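Local coordinates for protein similar to hydroxylamine oxidoreductase (PDB 6H5L) that probably works as a multi-heme oxidoreductase related to hydroxylamine oxidoreductase, carrying electrons along its c-type hemes within a large reductase complex of an anammox bacterium, at residues I11-W23 / E147-L161. Numbering follows the deposited sequence.
Sequences IPPPDLYKDTPAW and EVCGGCHRQQFDEFL. With HEC (heme c), chain E.
The outer side of a CxxCH heme-attachment motif is covered here by the extended, proline-rich N-terminal segment of the chain, P14 lying on G150 and G151, the two residues between the heme-bound cysteines. CG of P14 comes 3.4 Å from C of G150, where the glycine backbone, bare of any side chain, lets the proline ring lie against it. The proline ring also covers one face of the F157 phenyl, its CB 3.9 Å from the ring centroid in a CH-pi contact, while the backbone at D15 and L16 passes the ring edge. Arginine suits position 154 because two of its N-H groups can point at one carbonyl oxygen: both terminal nitrogens of R154 grip P12 O, NH1 at 2.8 Å and NH2 at 3.2 Å, with the oxygen in the guanidinium plane and P14 CA over one face. The chain reaches there by bending at chi2 (47°), and NE, salt-bridged to D158 OD1, fixes the rotation of the group. Replacing this arginine by alanine is likely to leave P12 O without its two donors and D158 without its cationic mate, and to take away the flat group that packs on P14. At the other end E147, its chain extended beyond CG, takes the backbone N-H of L16 on the anti side of OE2 (2.9 Å, 158°). D15 OD1 lies near that oxygen, a like-charge approach that the salt bridge from K29 to D15 is likely to ease. Branched L16 fills the apolar corner, CD2 touching F157 CE1 at 3.5 Å and also meeting F160 and L161. On the heme side, C149 and C152 hold the porphyrin by thioethers, and H153, together with H100, ligates the iron: the bis-histidine c-type site of multiheme cytochromes.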
ATOM      1  N   ILE A  11     -22.829 -43.401 -22.110  1.00 41.09           N
ATOM      2  CA  ILE A  11     -23.470 -42.168 -22.548  1.00 43.08           C
ATOM      3  C   ILE A  11     -23.055 -41.846 -23.980  1.00 40.75           C
ATOM      4  O   ILE A  11     -21.861 -41.785 -24.280  1.00 36.36           O
ATOM      5  CB  ILE A  11     -23.144 -41.011 -21.589  1.00 48.17           C
ATOM      6  CG1 ILE A  11     -23.881 -41.216 -20.264  1.00 51.39           C
ATOM      7  CG2 ILE A  11     -23.504 -39.670 -22.214  1.00 38.76           C
ATOM      8  CD1 ILE A  11     -23.288 -40.453 -19.103  1.00 58.95           C
ATOM      9  N   PRO A  12     -24.040 -41.650 -24.854  1.00 42.50           N
ATOM     10  CA  PRO A  12     -23.753 -41.451 -26.282  1.00 39.74           C
ATOM     11  C   PRO A  12     -22.854 -40.250 -26.500  1.00 35.25           C
ATOM     12  O   PRO A  12     -23.015 -39.215 -25.835  1.00 38.57           O
ATOM     13  CB  PRO A  12     -25.144 -41.223 -26.894  1.00 29.01           C
ATOM     14  CG  PRO A  12     -26.091 -41.849 -25.929  1.00 35.17           C
ATOM     15  CD  PRO A  12     -25.485 -41.633 -24.574  1.00 41.33           C
ATOM     16  N   PRO A  13     -21.887 -40.352 -27.410  1.00 45.00           N
ATOM     17  CA  PRO A  13     -21.009 -39.216 -27.667  1.00 44.81           C
ATOM     18  C   PRO A  13     -21.800 -38.035 -28.178  1.00 41.36           C
ATOM     19  O   PRO A  13     -22.860 -38.197 -28.816  1.00 41.92           O
ATOM     20  CB  PRO A  13     -20.040 -39.754 -28.732  1.00 42.50           C
ATOM     21  CG  PRO A  13     -20.735 -40.925 -29.339  1.00 47.68           C
ATOM     22  CD  PRO A  13     -21.544 -41.523 -28.234  1.00 42.84           C
ATOM     23  N   PRO A  14     -21.338 -36.812 -27.909  1.00 35.00           N
ATOM     24  CA  PRO A  14     -22.093 -35.621 -28.318  1.00 35.81           C
ATOM     25  C   PRO A  14     -22.289 -35.573 -29.825  1.00 36.30           C
ATOM     26  O   PRO A  14     -21.344 -35.747 -30.600  1.00 42.63           O
ATOM     27  CB  PRO A  14     -21.220 -34.462 -27.822  1.00 36.66           C
ATOM     28  CG  PRO A  14     -20.383 -35.052 -26.740  1.00 33.02           C
ATOM     29  CD  PRO A  14     -20.122 -36.466 -27.155  1.00 37.50           C
ATOM     30  N   ASP A  15     -23.533 -35.330 -30.233  1.00 34.44           N
ATOM     31  CA  ASP A  15     -23.924 -35.313 -31.638  1.00 40.12           C
ATOM     32  C   ASP A  15     -24.792 -34.086 -31.882  1.00 37.71           C
ATOM     33  O   ASP A  15     -25.916 -34.004 -31.371  1.00 30.50           O
ATOM     34  CB  ASP A  15     -24.666 -36.597 -32.011  1.00 45.85           C
ATOM     35  CG  ASP A  15     -25.095 -36.623 -33.462  1.00 58.44           C
ATOM     36  OD1 ASP A  15     -24.260 -36.300 -34.332  1.00 51.03           O
ATOM     37  OD2 ASP A  15     -26.264 -36.974 -33.731  1.00 58.89           O
ATOM     38  N   LEU A  16     -24.269 -33.136 -32.664  1.00 31.80           N
ATOM     39  CA  LEU A  16     -25.038 -31.945 -33.009  1.00 30.74           C
ATOM     40  C   LEU A  16     -26.259 -32.276 -33.854  1.00 37.48           C
ATOM     41  O   LEU A  16     -27.238 -31.521 -33.838  1.00 42.53           O
ATOM     42  CB  LEU A  16     -24.154 -30.943 -33.761  1.00 27.87           C
ATOM     43  CG  LEU A  16     -23.254 -30.020 -32.945  1.00 34.33           C
ATOM     44  CD1 LEU A  16     -22.326 -29.241 -33.863  1.00 25.83           C
ATOM     45  CD2 LEU A  16     -24.099 -29.078 -32.105  1.00 25.17           C
ATOM     46  N   TYR A  17     -26.226 -33.387 -34.589  1.00 33.22           N
ATOM     47  CA  TYR A  17     -27.295 -33.750 -35.510  1.00 40.48           C
ATOM     48  C   TYR A  17     -28.205 -34.836 -34.945  1.00 45.14           C
ATOM     49  O   TYR A  17     -28.744 -35.651 -35.702  1.00 46.12           O
ATOM     50  CB  TYR A  17     -26.704 -34.184 -36.848  1.00 36.78           C
ATOM     51  CG  TYR A  17     -25.955 -33.071 -37.542  1.00 41.16           C
ATOM     52  CD1 TYR A  17     -24.628 -32.802 -37.231  1.00 39.95           C
ATOM     53  CD2 TYR A  17     -26.581 -32.274 -38.490  1.00 39.71           C
ATOM     54  CE1 TYR A  17     -23.944 -31.779 -37.854  1.00 41.33           C
ATOM     55  CE2 TYR A  17     -25.905 -31.249 -39.121  1.00 40.47           C
ATOM     56  CZ  TYR A  17     -24.587 -31.006 -38.799  1.00 42.96           C
ATOM     57  OH  TYR A  17     -23.912 -29.986 -39.426  1.00 46.94           O
ATOM     58  N   LYS A  18     -28.374 -34.865 -33.624  1.00 49.90           N
ATOM     59  CA  LYS A  18     -29.283 -35.811 -32.998  1.00 46.47           C
ATOM     60  C   LYS A  18     -30.717 -35.533 -33.429  1.00 49.11           C
ATOM     61  O   LYS A  18     -31.135 -34.377 -33.542  1.00 49.85           O
ATOM     62  CB  LYS A  18     -29.165 -35.723 -31.476  1.00 40.60           C
ATOM     63  CG  LYS A  18     -29.938 -36.785 -30.720  1.00 48.27           C
ATOM     64  CD  LYS A  18     -30.151 -36.389 -29.268  1.00 45.52           C
ATOM     65  CE  LYS A  18     -31.030 -37.402 -28.557  1.00 46.49           C
ATOM     66  NZ  LYS A  18     -31.499 -36.911 -27.233  1.00 31.31           N
ATOM     67  N   ASP A  19     -31.462 -36.608 -33.685  1.00 51.07           N
ATOM     68  CA  ASP A  19     -32.873 -36.530 -34.074  1.00 54.32           C
ATOM     69  C   ASP A  19     -33.046 -35.841 -35.427  1.00 49.80           C
ATOM     70  O   ASP A  19     -34.020 -35.124 -35.660  1.00 45.23           O
ATOM     71  CB  ASP A  19     -33.707 -35.832 -32.993  1.00 55.91           C
ATOM     72  CG  ASP A  19     -33.725 -36.599 -31.682  1.00 60.23           C
ATOM     73  OD1 ASP A  19     -33.876 -37.833 -31.731  1.00 61.67           O
ATOM     74  OD2 ASP A  19     -33.574 -35.975 -30.608  1.00 65.24           O
ATOM     75  N   THR A  20     -32.089 -36.056 -36.329  1.00 43.58           N
ATOM     76  CA  THR A  20     -32.192 -35.549 -37.685  1.00 37.44           C
ATOM     77  C   THR A  20     -32.203 -36.711 -38.669  1.00 46.01           C
ATOM     78  O   THR A  20     -31.477 -37.691 -38.475  1.00 43.74           O
ATOM     79  CB  THR A  20     -31.037 -34.596 -38.026  1.00 38.93           C
ATOM     80  OG1 THR A  20     -29.792 -35.227 -37.715  1.00 44.64           O
ATOM     81  CG2 THR A  20     -31.167 -33.305 -37.226  1.00 37.88           C
ATOM     82  N   PRO A  21     -33.018 -36.641 -39.719  1.00 41.69           N
ATOM     83  CA  PRO A  21     -33.095 -37.757 -40.667  1.00 38.45           C
ATOM     84  C   PRO A  21     -31.797 -37.927 -41.443  1.00 40.75           C
ATOM     85  O   PRO A  21     -30.964 -37.022 -41.534  1.00 36.91           O
ATOM     86  CB  PRO A  21     -34.258 -37.378 -41.592  1.00 44.86           C
ATOM     87  CG  PRO A  21     -34.526 -35.933 -41.356  1.00 41.01           C
ATOM     88  CD  PRO A  21     -33.752 -35.451 -40.174  1.00 36.48           C
ATOM     89  N   ALA A  22     -31.634 -39.131 -41.997  1.00 38.48           N
ATOM     90  CA  ALA A  22     -30.399 -39.464 -42.698  1.00 35.29           C
ATOM     91  C   ALA A  22     -30.183 -38.578 -43.915  1.00 40.31           C
ATOM     92  O   ALA A  22     -29.037 -38.263 -44.254  1.00 39.06           O
ATOM     93  CB  ALA A  22     -30.411 -40.938 -43.105  1.00 24.59           C
ATOM     94  N   TRP A  23     -31.262 -38.167 -44.589  1.00 41.69           N
ATOM     95  CA  TRP A  23     -31.112 -37.246 -45.711  1.00 41.36           C
ATOM     96  C   TRP A  23     -30.588 -35.894 -45.247  1.00 42.77           C
ATOM     97  O   TRP A  23     -29.835 -35.238 -45.975  1.00 43.03           O
ATOM     98  CB  TRP A  23     -32.445 -37.079 -46.450  1.00 46.14           C
ATOM     99  CG  TRP A  23     -33.424 -36.152 -45.773  1.00 44.26           C
ATOM    100  CD1 TRP A  23     -34.454 -36.507 -44.951  1.00 44.13           C
ATOM    101  CD2 TRP A  23     -33.465 -34.721 -45.872  1.00 48.05           C
ATOM    102  NE1 TRP A  23     -35.131 -35.386 -44.529  1.00 42.32           N
ATOM    103  CE2 TRP A  23     -34.542 -34.278 -45.078  1.00 48.51           C
ATOM    104  CE3 TRP A  23     -32.692 -33.772 -46.549  1.00 50.86           C
ATOM    105  CZ2 TRP A  23     -34.867 -32.929 -44.946  1.00 43.59           C
ATOM    106  CZ3 TRP A  23     -33.015 -32.434 -46.416  1.00 42.43           C
ATOM    107  CH2 TRP A  23     -34.093 -32.024 -45.622  1.00 38.23           C
ATOM    108  N   GLU A 147     -19.110 -30.695 -31.079  1.00 28.45           N
ATOM    109  CA  GLU A 147     -19.117 -32.090 -30.653  1.00 26.49           C
ATOM    110  C   GLU A 147     -17.855 -32.452 -29.878  1.00 34.03           C
ATOM    111  O   GLU A 147     -17.912 -33.269 -28.953  1.00 33.74           O
ATOM    112  CB  GLU A 147     -19.286 -32.996 -31.871  1.00 25.30           C
ATOM    113  CG  GLU A 147     -20.491 -32.625 -32.735  1.00 35.88           C
ATOM    114  CD  GLU A 147     -20.738 -33.611 -33.857  1.00 47.28           C
ATOM    115  OE1 GLU A 147     -19.755 -34.226 -34.319  1.00 49.97           O
ATOM    116  OE2 GLU A 147     -21.909 -33.775 -34.271  1.00 45.09           O
ATOM    117  N   VAL A 148     -16.714 -31.860 -30.235  1.00 26.16           N
ATOM    118  CA  VAL A 148     -15.500 -32.056 -29.449  1.00 24.27           C
ATOM    119  C   VAL A 148     -15.619 -31.339 -28.109  1.00 27.31           C
ATOM    120  O   VAL A 148     -15.299 -31.900 -27.054  1.00 30.39           O
ATOM    121  CB  VAL A 148     -14.267 -31.578 -30.237  1.00 28.45           C
ATOM    122  CG1 VAL A 148     -13.020 -31.618 -29.361  1.00 20.58           C
ATOM    123  CG2 VAL A 148     -14.075 -32.422 -31.482  1.00 31.28           C
ATOM    124  N   CYS A 149     -16.069 -30.082 -28.135  1.00 28.85           N
ATOM    125  CA  CYS A 149     -16.261 -29.327 -26.901  1.00 28.20           C
ATOM    126  C   CYS A 149     -17.250 -30.024 -25.975  1.00 29.54           C
ATOM    127  O   CYS A 149     -17.037 -30.087 -24.758  1.00 29.94           O
ATOM    128  CB  CYS A 149     -16.736 -27.910 -27.223  1.00 16.42           C
ATOM    129  SG  CYS A 149     -15.869 -27.085 -28.576  1.00 20.42           S
ATOM    130  N   GLY A 150     -18.337 -30.561 -26.535  1.00 28.92           N
ATOM    131  CA  GLY A 150     -19.313 -31.288 -25.739  1.00 29.12           C
ATOM    132  C   GLY A 150     -18.764 -32.532 -25.074  1.00 32.64           C
ATOM    133  O   GLY A 150     -19.376 -33.042 -24.128  1.00 30.27           O
ATOM    134  N   GLY A 151     -17.628 -33.044 -25.554  1.00 30.96           N
ATOM    135  CA  GLY A 151     -17.008 -34.187 -24.904  1.00 30.08           C
ATOM    136  C   GLY A 151     -16.627 -33.908 -23.463  1.00 28.82           C
ATOM    137  O   GLY A 151     -16.695 -34.799 -22.612  1.00 29.94           O
ATOM    138  N   CYS A 152     -16.222 -32.673 -23.170  1.00 26.45           N
ATOM    139  CA  CYS A 152     -15.933 -32.235 -21.811  1.00 30.27           C
ATOM    140  C   CYS A 152     -17.055 -31.400 -21.209  1.00 32.50           C
ATOM    141  O   CYS A 152     -17.392 -31.582 -20.036  1.00 29.66           O
ATOM    142  CB  CYS A 152     -14.630 -31.428 -21.778  1.00 26.79           C
ATOM    143  SG  CYS A 152     -13.107 -32.366 -22.103  1.00 24.96           S
ATOM    144  N   HIS A 153     -17.633 -30.483 -21.982  1.00 28.25           N
ATOM    145  CA  HIS A 153     -18.715 -29.623 -21.507  1.00 32.31           C
ATOM    146  C   HIS A 153     -20.056 -30.168 -21.992  1.00 30.86           C
ATOM    147  O   HIS A 153     -20.717 -29.606 -22.866  1.00 32.94           O
ATOM    148  CB  HIS A 153     -18.491 -28.189 -21.973  1.00 30.19           C
ATOM    149  CG  HIS A 153     -17.136 -27.650 -21.634  1.00 27.93           C
ATOM    150  ND1 HIS A 153     -16.665 -27.588 -20.341  1.00 29.48           N
ATOM    151  CD2 HIS A 153     -16.157 -27.136 -22.417  1.00 26.26           C
ATOM    152  CE1 HIS A 153     -15.453 -27.062 -20.341  1.00 28.32           C
ATOM    153  NE2 HIS A 153     -15.122 -26.780 -21.588  1.00 23.92           N
ATOM    154  N   ARG A 154     -20.455 -31.292 -21.393  1.00 26.15           N
ATOM    155  CA  ARG A 154     -21.654 -31.978 -21.858  1.00 31.38           C
ATOM    156  C   ARG A 154     -22.919 -31.211 -21.489  1.00 31.32           C
ATOM    157  O   ARG A 154     -23.890 -31.207 -22.255  1.00 28.80           O
ATOM    158  CB  ARG A 154     -21.700 -33.398 -21.299  1.00 35.18           C
ATOM    159  CG  ARG A 154     -22.737 -34.272 -21.980  1.00 35.24           C
ATOM    160  CD  ARG A 154     -22.635 -34.132 -23.490  1.00 37.12           C
ATOM    161  NE  ARG A 154     -23.734 -34.785 -24.195  1.00 36.89           N
ATOM    162  CZ  ARG A 154     -23.654 -35.987 -24.754  1.00 37.22           C
ATOM    163  NH1 ARG A 154     -22.523 -36.677 -24.688  1.00 29.91           N
ATOM    164  NH2 ARG A 154     -24.704 -36.499 -25.382  1.00 33.72           N
ATOM    165  N   GLN A 155     -22.934 -30.563 -20.322  1.00 29.64           N
ATOM    166  CA  GLN A 155     -24.123 -29.821 -19.917  1.00 23.95           C
ATOM    167  C   GLN A 155     -24.364 -28.620 -20.826  1.00 27.30           C
ATOM    168  O   GLN A 155     -25.503 -28.362 -21.231  1.00 24.72           O
ATOM    169  CB  GLN A 155     -24.002 -29.373 -18.460  1.00 25.17           C
ATOM    170  CG  GLN A 155     -25.191 -28.556 -17.985  1.00 30.81           C
ATOM    171  CD  GLN A 155     -24.993 -27.972 -16.602  1.00 31.60           C
ATOM    172  OE1 GLN A 155     -24.165 -28.446 -15.826  1.00 45.96           O
ATOM    173  NE2 GLN A 155     -25.753 -26.930 -16.290  1.00 26.55           N
ATOM    174  N   GLN A 156     -23.306 -27.877 -21.160  1.00 24.75           N
ATOM    175  CA  GLN A 156     -23.465 -26.729 -22.047  1.00 22.31           C
ATOM    176  C   GLN A 156     -23.848 -27.164 -23.457  1.00 25.01           C
ATOM    177  O   GLN A 156     -24.652 -26.498 -24.119  1.00 29.02           O
ATOM    178  CB  GLN A 156     -22.181 -25.899 -22.077  1.00 24.00           C
ATOM    179  CG  GLN A 156     -21.958 -25.027 -20.847  1.00 19.08           C
ATOM    180  CD  GLN A 156     -21.429 -25.803 -19.656  1.00 32.03           C
ATOM    181  OE1 GLN A 156     -21.270 -27.022 -19.714  1.00 36.04           O
ATOM    182  NE2 GLN A 156     -21.150 -25.096 -18.567  1.00 39.16           N
ATOM    183  N   PHE A 157     -23.278 -28.274 -23.933  1.00 25.93           N
ATOM    184  CA  PHE A 157     -23.624 -28.777 -25.260  1.00 23.42           C
ATOM    185  C   PHE A 157     -25.102 -29.135 -25.347  1.00 25.97           C
ATOM    186  O   PHE A 157     -25.763 -28.839 -26.349  1.00 31.97           O
ATOM    187  CB  PHE A 157     -22.757 -29.990 -25.600  1.00 27.12           C
ATOM    188  CG  PHE A 157     -23.047 -30.587 -26.950  1.00 27.48           C
ATOM    189  CD1 PHE A 157     -22.382 -30.139 -28.078  1.00 27.20           C
ATOM    190  CD2 PHE A 157     -23.981 -31.604 -27.090  1.00 31.02           C
ATOM    191  CE1 PHE A 157     -22.643 -30.688 -29.319  1.00 29.57           C
ATOM    192  CE2 PHE A 157     -24.249 -32.154 -28.328  1.00 29.19           C
ATOM    193  CZ  PHE A 157     -23.578 -31.696 -29.445  1.00 30.76           C
ATOM    194  N   ASP A 158     -25.637 -29.777 -24.306  1.00 23.06           N
ATOM    195  CA  ASP A 158     -27.035 -30.196 -24.339  1.00 20.49           C
ATOM    196  C   ASP A 158     -27.977 -29.002 -24.233  1.00 27.47           C
ATOM    197  O   ASP A 158     -29.005 -28.957 -24.919  1.00 36.88           O
ATOM    198  CB  ASP A 158     -27.308 -31.203 -23.222  1.00 29.59           C
ATOM    199  CG  ASP A 158     -26.598 -32.522 -23.442  1.00 29.98           C
ATOM    200  OD1 ASP A 158     -26.206 -32.801 -24.596  1.00 33.78           O
ATOM    201  OD2 ASP A 158     -26.437 -33.283 -22.464  1.00 34.20           O
ATOM    202  N   GLU A 159     -27.650 -28.028 -23.379  1.00 26.77           N
ATOM    203  CA  GLU A 159     -28.479 -26.830 -23.293  1.00 29.28           C
ATOM    204  C   GLU A 159     -28.422 -26.020 -24.580  1.00 32.06           C
ATOM    205  O   GLU A 159     -29.409 -25.375 -24.950  1.00 34.10           O
ATOM    206  CB  GLU A 159     -28.057 -25.978 -22.096  1.00 23.95           C
ATOM    207  CG  GLU A 159     -28.405 -26.595 -20.748  1.00 23.58           C
ATOM    208  CD  GLU A 159     -28.066 -25.691 -19.579  1.00 27.52           C
ATOM    209  OE1 GLU A 159     -27.519 -24.592 -19.810  1.00 28.88           O
ATOM    210  OE2 GLU A 159     -28.347 -26.079 -18.425  1.00 31.87           O
ATOM    211  N   PHE A 160     -27.281 -26.037 -25.273  1.00 30.90           N
ATOM    212  CA  PHE A 160     -27.224 -25.460 -26.610  1.00 27.20           C
ATOM    213  C   PHE A 160     -28.073 -26.267 -27.584  1.00 30.13           C
ATOM    214  O   PHE A 160     -28.763 -25.699 -28.440  1.00 31.52           O
ATOM    215  CB  PHE A 160     -25.773 -25.388 -27.087  1.00 21.75           C
ATOM    216  CG  PHE A 160     -25.620 -24.889 -28.497  1.00 23.47           C
ATOM    217  CD1 PHE A 160     -25.709 -23.535 -28.780  1.00 26.39           C
ATOM    218  CD2 PHE A 160     -25.371 -25.771 -29.536  1.00 29.04           C
ATOM    219  CE1 PHE A 160     -25.565 -23.072 -30.075  1.00 25.76           C
ATOM    220  CE2 PHE A 160     -25.226 -25.313 -30.833  1.00 25.71           C
ATOM    221  CZ  PHE A 160     -25.323 -23.962 -31.102  1.00 29.27           C
ATOM    222  N   LEU A 161     -28.036 -27.597 -27.464  1.00 26.03           N
ATOM    223  CA  LEU A 161     -28.846 -28.463 -28.311  1.00 26.46           C
ATOM    224  C   LEU A 161     -30.338 -28.254 -28.087  1.00 29.99           C
ATOM    225  O   LEU A 161     -31.137 -28.566 -28.977  1.00 32.74           O
ATOM    226  CB  LEU A 161     -28.473 -29.926 -28.061  1.00 32.23           C
ATOM    227  CG  LEU A 161     -28.280 -30.831 -29.278  1.00 38.72           C
ATOM    228  CD1 LEU A 161     -27.160 -30.310 -30.166  1.00 37.80           C
ATOM    229  CD2 LEU A 161     -27.997 -32.261 -28.841  1.00 30.05           C
TER
HETATM  230 FE   HEC E 603     -13.378 -25.990 -22.162  1.00 26.17          FE
HETATM  231  CHA HEC E 603     -12.867 -24.018 -19.426  1.00 24.88           C
HETATM  232  CHB HEC E 603     -15.231 -23.491 -23.622  1.00 29.92           C
HETATM  233  CHC HEC E 603     -13.578 -27.815 -25.070  1.00 31.60           C
HETATM  234  CHD HEC E 603     -12.249 -28.763 -20.503  1.00 26.76           C
HETATM  235  NA  HEC E 603     -13.928 -24.088 -21.631  1.00 19.91           N
HETATM  236  C1A HEC E 603     -13.646 -23.474 -20.426  1.00 27.15           C
HETATM  237  C2A HEC E 603     -14.321 -22.186 -20.413  1.00 24.87           C
HETATM  238  C3A HEC E 603     -14.968 -22.051 -21.575  1.00 29.58           C
HETATM  239  C4A HEC E 603     -14.737 -23.242 -22.362  1.00 23.95           C
HETATM  240  CMA HEC E 603     -15.822 -20.839 -22.008  1.00 20.10           C
HETATM  241  CAA HEC E 603     -14.298 -21.133 -19.282  1.00 16.23           C
HETATM  242  CBA HEC E 603     -12.867 -20.652 -19.054  1.00 18.87           C
HETATM  243  CGA HEC E 603     -12.869 -19.294 -18.402  1.00 25.47           C
HETATM  244  O1A HEC E 603     -13.964 -18.686 -18.284  1.00 22.26           O
HETATM  245  O2A HEC E 603     -11.776 -18.814 -18.004  1.00 33.98           O
HETATM  246  NB  HEC E 603     -14.322 -25.742 -23.982  1.00 30.48           N
HETATM  247  C1B HEC E 603     -14.870 -24.553 -24.421  1.00 26.13           C
HETATM  248  C2B HEC E 603     -14.991 -24.617 -25.863  1.00 25.05           C
HETATM  249  C3B HEC E 603     -14.546 -25.815 -26.261  1.00 24.17           C
HETATM  250  C4B HEC E 603     -14.108 -26.544 -25.088  1.00 25.01           C
HETATM  251  CMB HEC E 603     -15.575 -23.493 -26.744  1.00 18.92           C
HETATM  252  CAB HEC E 603     -14.475 -26.353 -27.706  1.00 18.78           C
HETATM  253  CBB HEC E 603     -13.405 -25.592 -28.515  1.00 20.52           C
HETATM  254  NC  HEC E 603     -13.030 -27.935 -22.682  1.00 28.38           N
HETATM  255  C1C HEC E 603     -13.093 -28.468 -23.956  1.00 37.90           C
HETATM  256  C2C HEC E 603     -12.386 -29.738 -23.951  1.00 28.33           C
HETATM  257  C3C HEC E 603     -12.207 -30.071 -22.663  1.00 30.73           C
HETATM  258  C4C HEC E 603     -12.484 -28.896 -21.855  1.00 26.31           C
HETATM  259  CMC HEC E 603     -12.461 -30.750 -25.119  1.00 23.85           C
HETATM  260  CAC HEC E 603     -11.592 -31.383 -22.117  1.00 18.83           C
HETATM  261  CBC HEC E 603     -10.061 -31.390 -22.320  1.00 32.67           C
HETATM  262  ND  HEC E 603     -12.644 -26.334 -20.261  1.00 28.67           N
HETATM  263  C1D HEC E 603     -12.278 -27.589 -19.779  1.00 25.50           C
HETATM  264  C2D HEC E 603     -11.934 -27.461 -18.382  1.00 23.10           C
HETATM  265  C3D HEC E 603     -12.126 -25.977 -18.042  1.00 25.36           C
HETATM  266  C4D HEC E 603     -12.569 -25.356 -19.271  1.00 25.66           C
HETATM  267  CMD HEC E 603     -11.468 -28.585 -17.433  1.00 25.65           C
HETATM  268  CAD HEC E 603     -11.897 -25.294 -16.676  1.00 19.96           C
HETATM  269  CBD HEC E 603     -13.117 -25.498 -15.781  1.00 26.45           C
HETATM  270  CGD HEC E 603     -14.332 -24.856 -16.398  1.00 36.11           C
HETATM  271  O1D HEC E 603     -15.169 -25.590 -16.984  1.00 38.80           O
HETATM  272  O2D HEC E 603     -14.462 -23.608 -16.305  1.00 30.81           O